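Long-range contacts in MutT/nudix family protein (Shewanella oneidensis, PDB 3GZ8), which probably controls transcription of NAD metabolism genes in response to ADP-ribose, which its Nudix domain, the part crystallised here, binds: residues 26-31 against 147-152; 86-91 against 108-113. All coordinates share one frame; numbering follows the deposited sequence.

Interaction 1: residues 26-31 against 147-152. With APR (adenosine-5-diphosphoribose), chain E.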
loop_
_atom_site.group_PDB
_atom_site.type_symbol
_atom_site.label_atom_id
_atom_site.label_comp_id
_atom_site.label_asym_id
_atom_site.label_seq_id
_atom_site.Cartn_x
_atom_site.Cartn_y
_atom_site.Cartn_z
ATOM N N ASP A 26 -8.442 3.252 -3.066
ATOM C CA ASP A 26 -9.872 3.398 -2.780
ATOM C C ASP A 26 -10.029 4.628 -1.913
ATOM O O ASP A 26 -9.078 5.018 -1.231
ATOM C CB ASP A 26 -10.406 2.183 -2.026
ATOM C CG ASP A 26 -10.720 1.013 -2.937
ATOM O OD1 ASP A 26 -11.602 1.147 -3.809
ATOM O OD2 ASP A 26 -10.107 -0.049 -2.764
ATOM N N ALA A 27 -11.203 5.249 -1.925
ATOM C CA ALA A 27 -11.421 6.397 -1.051
ATOM C C ALA A 27 -12.732 6.249 -0.330
ATOM O O ALA A 27 -13.745 5.853 -0.941
ATOM C CB ALA A 27 -11.397 7.707 -1.826
ATOM N N VAL A 28 -12.716 6.573 0.967
ATOM C CA VAL A 28 -13.956 6.679 1.743
ATOM C C VAL A 28 -14.173 8.132 2.117
ATOM O O VAL A 28 -13.514 8.661 3.044
ATOM C CB VAL A 28 -13.915 5.823 3.013
ATOM C CG1 VAL A 28 -15.248 5.854 3.722
ATOM C CG2 VAL A 28 -13.525 4.382 2.685
ATOM N N LEU A 29 -15.104 8.782 1.420
ATOM C CA LEU A 29 -15.391 10.183 1.706
ATOM C C LEU A 29 -16.677 10.358 2.483
ATOM O O LEU A 29 -17.734 9.868 2.083
ATOM C CB LEU A 29 -15.427 11.017 0.435
ATOM C CG LEU A 29 -14.193 11.104 -0.459
ATOM C CD1 LEU A 29 -14.448 12.184 -1.493
ATOM C CD2 LEU A 29 -12.881 11.369 0.348
ATOM N N PHE A 30 -16.575 11.081 3.590
ATOM C CA PHE A 30 -17.695 11.306 4.455
ATOM C C PHE A 30 -18.173 12.760 4.369
ATOM O O PHE A 30 -17.372 13.691 4.145
ATOM C CB PHE A 30 -17.298 11.002 5.902
ATOM C CG PHE A 30 -17.165 9.512 6.244
ATOM C CD1 PHE A 30 -18.197 8.627 6.029
ATOM C CD2 PHE A 30 -16.012 9.034 6.872
ATOM C CE1 PHE A 30 -18.077 7.287 6.397
ATOM C CE2 PHE A 30 -15.885 7.688 7.233
ATOM C CZ PHE A 30 -16.921 6.823 7.007
ATOM N N THR A 31 -19.474 12.958 4.561
ATOM C CA THR A 31 -20.018 14.291 4.709
ATOM C C THR A 31 -21.206 14.296 5.660
ATOM O O THR A 31 -21.825 13.263 5.889
ATOM C CB THR A 31 -20.425 14.933 3.335
ATOM O OG1 THR A 31 -20.727 16.317 3.535
ATOM C CG2 THR A 31 -21.656 14.280 2.756
ATOM N N GLN A 147 -15.678 -3.356 4.979
ATOM C CA GLN A 147 -14.618 -3.265 6.005
ATOM C C GLN A 147 -13.858 -1.942 5.992
ATOM O O GLN A 147 -13.592 -1.367 7.050
ATOM C CB GLN A 147 -13.608 -4.401 5.879
ATOM C CG GLN A 147 -14.123 -5.736 6.335
ATOM C CD GLN A 147 -13.389 -6.878 5.649
ATOM O OE1 GLN A 147 -14.018 -7.731 5.003
ATOM N NE2 GLN A 147 -12.054 -6.881 5.738
ATOM N N LEU A 148 -13.503 -1.479 4.794
ATOM C CA LEU A 148 -12.769 -0.231 4.634
ATOM C C LEU A 148 -13.555 0.955 5.160
ATOM O O LEU A 148 -13.003 1.787 5.891
ATOM C CB LEU A 148 -12.368 -0.006 3.175
ATOM C CG LEU A 148 -11.565 -1.138 2.543
ATOM C CD1 LEU A 148 -11.396 -0.877 1.051
ATOM C CD2 LEU A 148 -10.222 -1.299 3.244
ATOM N N ILE A 149 -14.837 1.012 4.791
ATOM C CA ILE A 149 -15.810 1.932 5.380
ATOM C C ILE A 149 -15.916 1.843 6.917
ATOM O O ILE A 149 -15.916 2.874 7.597
ATOM C CB ILE A 149 -17.204 1.726 4.782
ATOM C CG1 ILE A 149 -17.190 2.057 3.283
ATOM C CG2 ILE A 149 -18.232 2.579 5.521
ATOM C CD1 ILE A 149 -18.490 1.678 2.559
ATOM N N GLU A 150 -16.013 0.625 7.452
ATOM C CA GLU A 150 -16.037 0.423 8.901
ATOM C C GLU A 150 -14.770 0.980 9.509
ATOM O O GLU A 150 -14.843 1.731 10.470
ATOM C CB GLU A 150 -16.206 -1.058 9.285
ATOM C CG GLU A 150 -17.668 -1.517 9.333
ATOM C CD GLU A 150 -17.852 -3.033 9.110
ATOM O OE1 GLU A 150 -19.029 -3.470 9.015
ATOM O OE2 GLU A 150 -16.836 -3.789 9.030
ATOM N N GLN A 151 -13.616 0.647 8.924
ATOM C CA GLN A 151 -12.350 1.235 9.358
ATOM C C GLN A 151 -12.350 2.755 9.268
ATOM O O GLN A 151 -11.877 3.428 10.188
ATOM C CB GLN A 151 -11.159 0.660 8.588
ATOM C CG GLN A 151 -10.509 -0.566 9.253
ATOM C CD GLN A 151 -9.027 -0.680 8.945
ATOM O OE1 GLN A 151 -8.205 0.145 9.406
ATOM N NE2 GLN A 151 -8.667 -1.708 8.169
ATOM N N ALA A 152 -12.887 3.305 8.186
ATOM C CA ALA A 152 -12.893 4.753 8.019
ATOM C C ALA A 152 -13.774 5.457 9.073
ATOM O O ALA A 152 -13.447 6.563 9.515
ATOM C CB ALA A 152 -13.311 5.130 6.603
HETATM N N1 APR E . -4.146 -2.945 -14.140
HETATM C C2 APR E . -4.471 -1.791 -14.769
HETATM N N3 APR E . -5.659 -1.595 -15.371
HETATM C C4 APR E . -6.610 -2.575 -15.353
HETATM C C5 APR E . -6.322 -3.847 -14.667
HETATM C C6 APR E . -5.002 -4.001 -14.050
HETATM N N6 APR E . -4.679 -5.162 -13.414
HETATM N N7 APR E . -7.400 -4.626 -14.794
HETATM C C8 APR E . -8.325 -3.915 -15.492
HETATM N N9 APR E . -7.846 -2.703 -15.838
HETATM C "C1'" APR E . -8.570 -1.672 -16.600
HETATM C "C2'" APR E . -9.473 -2.294 -17.655
HETATM O "O2'" APR E . -9.536 -1.399 -18.778
HETATM C "C3'" APR E . -10.842 -2.327 -17.016
HETATM O "O3'" APR E . -11.885 -2.215 -17.987
HETATM O "O4'" APR E . -9.423 -0.950 -15.718
HETATM C "C4'" APR E . -10.786 -1.117 -16.095
HETATM C "C5'" APR E . -11.541 -1.305 -14.805
HETATM O "O5'" APR E . -11.538 -0.022 -14.170
HETATM P PA APR E . -12.418 0.147 -12.841
HETATM O O1A APR E . -13.835 -0.358 -13.083
HETATM O O2A APR E . -12.187 1.542 -12.365
HETATM O O3A APR E . -11.557 -0.906 -11.959
HETATM P PB APR E . -12.183 -1.733 -10.735
HETATM O O1B APR E . -12.772 -2.999 -11.260
HETATM O O2B APR E . -12.967 -0.707 -9.971
HETATM O O5D APR E . -10.924 -2.248 -9.866
HETATM C C5D APR E . -10.457 -1.455 -8.767
HETATM O O4D APR E . -10.441 -3.342 -7.268
HETATM O O1D APR E . -9.371 -4.565 -5.586
HETATM C C1D APR E . -10.423 -3.643 -5.883
HETATM O O2D APR E . -10.970 -2.297 -3.973
HETATM C C2D APR E . -10.226 -2.301 -5.204
HETATM O O3D APR E . -11.933 -0.625 -5.818
HETATM C C3D APR E . -10.705 -1.253 -6.214
HETATM C C4D APR E . -11.008 -2.050 -7.477
#
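Asp26 OD2 accepts a hydrogen bond from the ribose hydroxyl O2D of ADP-ribose at 2.7 Å and is also hydrogen-bonded to OG1 of Thr106. The other carboxylate oxygen, OD1, takes the neighbouring hydroxyl, O3D, at 2.7 Å, so the two oxygens grip a pair of adjacent hydroxyls and hold both the ribose and the carboxylate against rotation. An aspartate suits the place: it is short, and its two oxygens serve two ribose hydroxyls and still take the Thr106 hydroxyl. Helix 147-152 meets this residue through Leu148, whose CD1 stops 4.1 Å from Asp26 OD2 and gives the carboxylate an apolar neighbour.

Farther along, side-chain packing carries the contact, with no hydrogen bond between strand and helix. This is the packing of the C-terminal helix of a Nudix fold on its central mixed sheet, strand and helix crossing at -48°. Alternate residues Asp26, Val28 and Phe30 face the helix. Val28 turns CG1 anti to its own nitrogen (chi1 -175°), and that methyl reaches Ala152 CB at 3.5 Å, with Ile149 CG1 a little farther off; a branched residue fits the strand and spreads two methyls beneath the helix. At Ala152 a single methyl lets the backbones come close, and Ala152 CB touches both Val28 and the Phe30 ring, 3.7 Å from Phe30 CE2. That ring presents its edge to the helix, Phe30 CE2 lying 3.5 Å from the carbonyl oxygen Ala152 O, while one face, toward its rim, receives Val28 CG1. His145, at the start of the same helix, is also hydrogen-bonded to ADP-ribose.

Interaction 2: residues 86-91 against 108-113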
loop_
_atom_site.group_PDB
_atom_site.type_symbol
_atom_site.label_atom_id
_atom_site.label_comp_id
_atom_site.label_asym_id
_atom_site.label_seq_id
_atom_site.Cartn_x
_atom_site.Cartn_y
_atom_site.Cartn_z
ATOM N N TYR A 86 -9.030 17.641 1.181
ATOM C CA TYR A 86 -7.743 17.017 1.500
ATOM C C TYR A 86 -7.968 15.537 1.289
ATOM O O TYR A 86 -9.097 15.121 1.050
ATOM C CB TYR A 86 -7.324 17.300 2.955
ATOM C CG TYR A 86 -8.193 16.627 4.003
ATOM C CD1 TYR A 86 -7.883 15.346 4.474
ATOM C CD2 TYR A 86 -9.320 17.274 4.528
ATOM C CE1 TYR A 86 -8.684 14.712 5.435
ATOM C CE2 TYR A 86 -10.121 16.666 5.487
ATOM C CZ TYR A 86 -9.800 15.379 5.930
ATOM O OH TYR A 86 -10.572 14.764 6.867
ATOM N N ILE A 87 -6.902 14.741 1.353
ATOM C CA ILE A 87 -7.044 13.285 1.303
ATOM C C ILE A 87 -5.995 12.712 2.266
ATOM O O ILE A 87 -4.831 13.153 2.266
ATOM C CB ILE A 87 -6.945 12.749 -0.184
ATOM C CG1 ILE A 87 -7.568 11.374 -0.348
ATOM C CG2 ILE A 87 -5.510 12.698 -0.710
ATOM C CD1 ILE A 87 -9.065 11.297 -0.151
ATOM N N GLU A 88 -6.403 11.798 3.136
ATOM C CA GLU A 88 -5.439 11.162 4.032
ATOM C C GLU A 88 -5.511 9.657 3.936
ATOM O O GLU A 88 -6.576 9.062 3.733
ATOM C CB GLU A 88 -5.532 11.657 5.494
ATOM C CG GLU A 88 -6.638 11.053 6.308
ATOM C CD GLU A 88 -6.593 11.465 7.788
ATOM O OE1 GLU A 88 -7.003 10.656 8.655
ATOM O OE2 GLU A 88 -6.146 12.589 8.093
ATOM N N GLN A 89 -4.343 9.058 4.055
ATOM C CA GLN A 89 -4.193 7.645 3.919
ATOM C C GLN A 89 -4.834 7.028 5.109
ATOM O O GLN A 89 -4.635 7.508 6.213
ATOM C CB GLN A 89 -2.717 7.291 3.883
ATOM C CG GLN A 89 -2.452 6.054 3.074
ATOM C CD GLN A 89 -1.009 5.873 2.810
ATOM O OE1 GLN A 89 -0.487 6.340 1.799
ATOM N NE2 GLN A 89 -0.334 5.230 3.727
ATOM N N LEU A 90 -5.640 5.990 4.876
ATOM C CA LEU A 90 -6.366 5.309 5.944
ATOM C C LEU A 90 -5.672 4.000 6.333
ATOM O O LEU A 90 -5.257 3.839 7.469
ATOM C CB LEU A 90 -7.812 5.043 5.535
ATOM C CG LEU A 90 -8.682 4.229 6.510
ATOM C CD1 LEU A 90 -8.854 4.886 7.876
ATOM C CD2 LEU A 90 -10.003 4.029 5.892
ATOM N N CYS A 91 -5.560 3.074 5.390
ATOM C CA CYS A 91 -4.894 1.813 5.614
ATOM C C CYS A 91 -4.701 1.153 4.254
ATOM O O CYS A 91 -5.388 1.512 3.266
ATOM C CB CYS A 91 -5.750 0.899 6.488
ATOM S SG CYS A 91 -7.265 0.494 5.653
ATOM N N CYS A 108 -6.182 2.491 0.838
ATOM C CA CYS A 108 -7.406 3.243 1.073
ATOM C C CYS A 108 -7.140 4.610 1.679
ATOM O O CYS A 108 -6.302 4.757 2.561
ATOM C CB CYS A 108 -8.386 2.442 1.958
ATOM S SG CYS A 108 -10.134 3.051 1.911
ATOM N N TYR A 109 -7.884 5.604 1.210
ATOM C CA TYR A 109 -7.812 6.949 1.709
ATOM C C TYR A 109 -9.158 7.367 2.278
ATOM O O TYR A 109 -10.173 6.704 2.038
ATOM C CB TYR A 109 -7.456 7.881 0.573
ATOM C CG TYR A 109 -6.024 7.768 0.132
ATOM C CD1 TYR A 109 -5.054 8.651 0.610
ATOM C CD2 TYR A 109 -5.628 6.764 -0.756
ATOM C CE1 TYR A 109 -3.723 8.544 0.201
ATOM C CE2 TYR A 109 -4.305 6.658 -1.178
ATOM C CZ TYR A 109 -3.371 7.530 -0.699
ATOM O OH TYR A 109 -2.079 7.377 -1.113
ATOM N N THR A 110 -9.187 8.476 3.014
ATOM C CA THR A 110 -10.406 8.911 3.628
ATOM C C THR A 110 -10.428 10.424 3.772
ATOM O O THR A 110 -9.386 11.067 3.889
ATOM C CB THR A 110 -10.632 8.200 5.004
ATOM O OG1 THR A 110 -11.934 8.513 5.499
ATOM C CG2 THR A 110 -9.611 8.647 6.055
ATOM N N ALA A 111 -11.610 11.014 3.725
ATOM C CA ALA A 111 -11.723 12.386 4.147
ATOM C C ALA A 111 -13.103 12.627 4.730
ATOM O O ALA A 111 -14.064 11.935 4.376
ATOM C CB ALA A 111 -11.430 13.357 2.986
ATOM N N LEU A 112 -13.181 13.608 5.625
ATOM C CA LEU A 112 -14.449 14.172 6.047
ATOM C C LEU A 112 -14.536 15.553 5.416
ATOM O O LEU A 112 -13.561 16.307 5.482
ATOM C CB LEU A 112 -14.507 14.274 7.573
ATOM C CG LEU A 112 -15.681 15.052 8.176
ATOM C CD1 LEU A 112 -17.011 14.305 7.901
ATOM C CD2 LEU A 112 -15.455 15.348 9.701
ATOM N N MET A 113 -15.684 15.890 4.819
ATOM C CA MET A 113 -15.792 17.116 4.015
ATOM C C MET A 113 -17.226 17.661 3.921
ATOM O O MET A 113 -18.181 16.984 4.326
ATOM C CB MET A 113 -15.318 16.821 2.590
ATOM C CG MET A 113 -16.074 15.642 1.964
ATOM S SD MET A 113 -15.678 15.227 0.267
ATOM C CE MET A 113 -15.960 16.782 -0.561
#
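Residues 86-91 and 108-113 make an antiparallel strand pairing, the hairpin in which strand 88-95 adds to 104-113, itself paired on with strand 22-33 of the Nudix sheet, and a classic beta bulge interrupts it. Glu88 and Thr110 form a hydrogen-bonded pair, Thr110 N donating to Glu88 O at 2.8 Å and Glu88 N returning a longer bond to Thr110 O. At the bulge Leu90 and Cys91 both face Cys108: Cys108 O accepts from Leu90 N at 2.7 Å and, weakly, from Cys91 N, and Cys108 N gives to Cys91 O.

Beyond the regular strand, Tyr86 continues the pairing with its side chain. Its hydroxyl accepts from Leu112 N at 3.1 Å along an almost straight line (179°), and Ala111 CB lies over one ring face as a CH-pi contact, 4.1 Å from the centroid; alanine is small enough to fit under the ring. Tyr109 swings its ring beside its own nitrogen (chi1 -73°), which lays one ring face against Gln89 CG. Tyr109 CB lies 3.6 Å from Ile87 CG1, which Tyr109 CD1 touches too. A serine in its place would probably leave Ile87 CG1 without the ring beside it and Gln89 CG without the face it lies on. Glu88 and Thr110 run side by side, Glu88 CG 3.8 Å from Thr110 CG2, while their polar ends turn elsewhere: Glu88 to a salt bridge with Arg155, Thr110 OG1 to Val28 O. Backbone bonds thus set the register, and the side chains divide between apolar cover and polar ties to helix 145-156 and strand 22-33.

Interactions 1 and 2 lie side by side, their centres about 8 Å apart, and share one mixed sheet, in which strands 22-33 and 104-113 run parallel as neighbours. Along the chain the order is 26-31, 86-91, 108-113, 147-152, so the hairpin of interaction 2 falls wholly between the two halves of interaction 1. Val28 N and Tyr109 O are 2.8 Å apart, a probable backbone hydrogen bond joining the strands, and Ala152 of the helix also packs on Leu90 of the hairpin. One helix therefore covers both the central strand and the hairpin, within the domain whose pocket holds ADP-ribose.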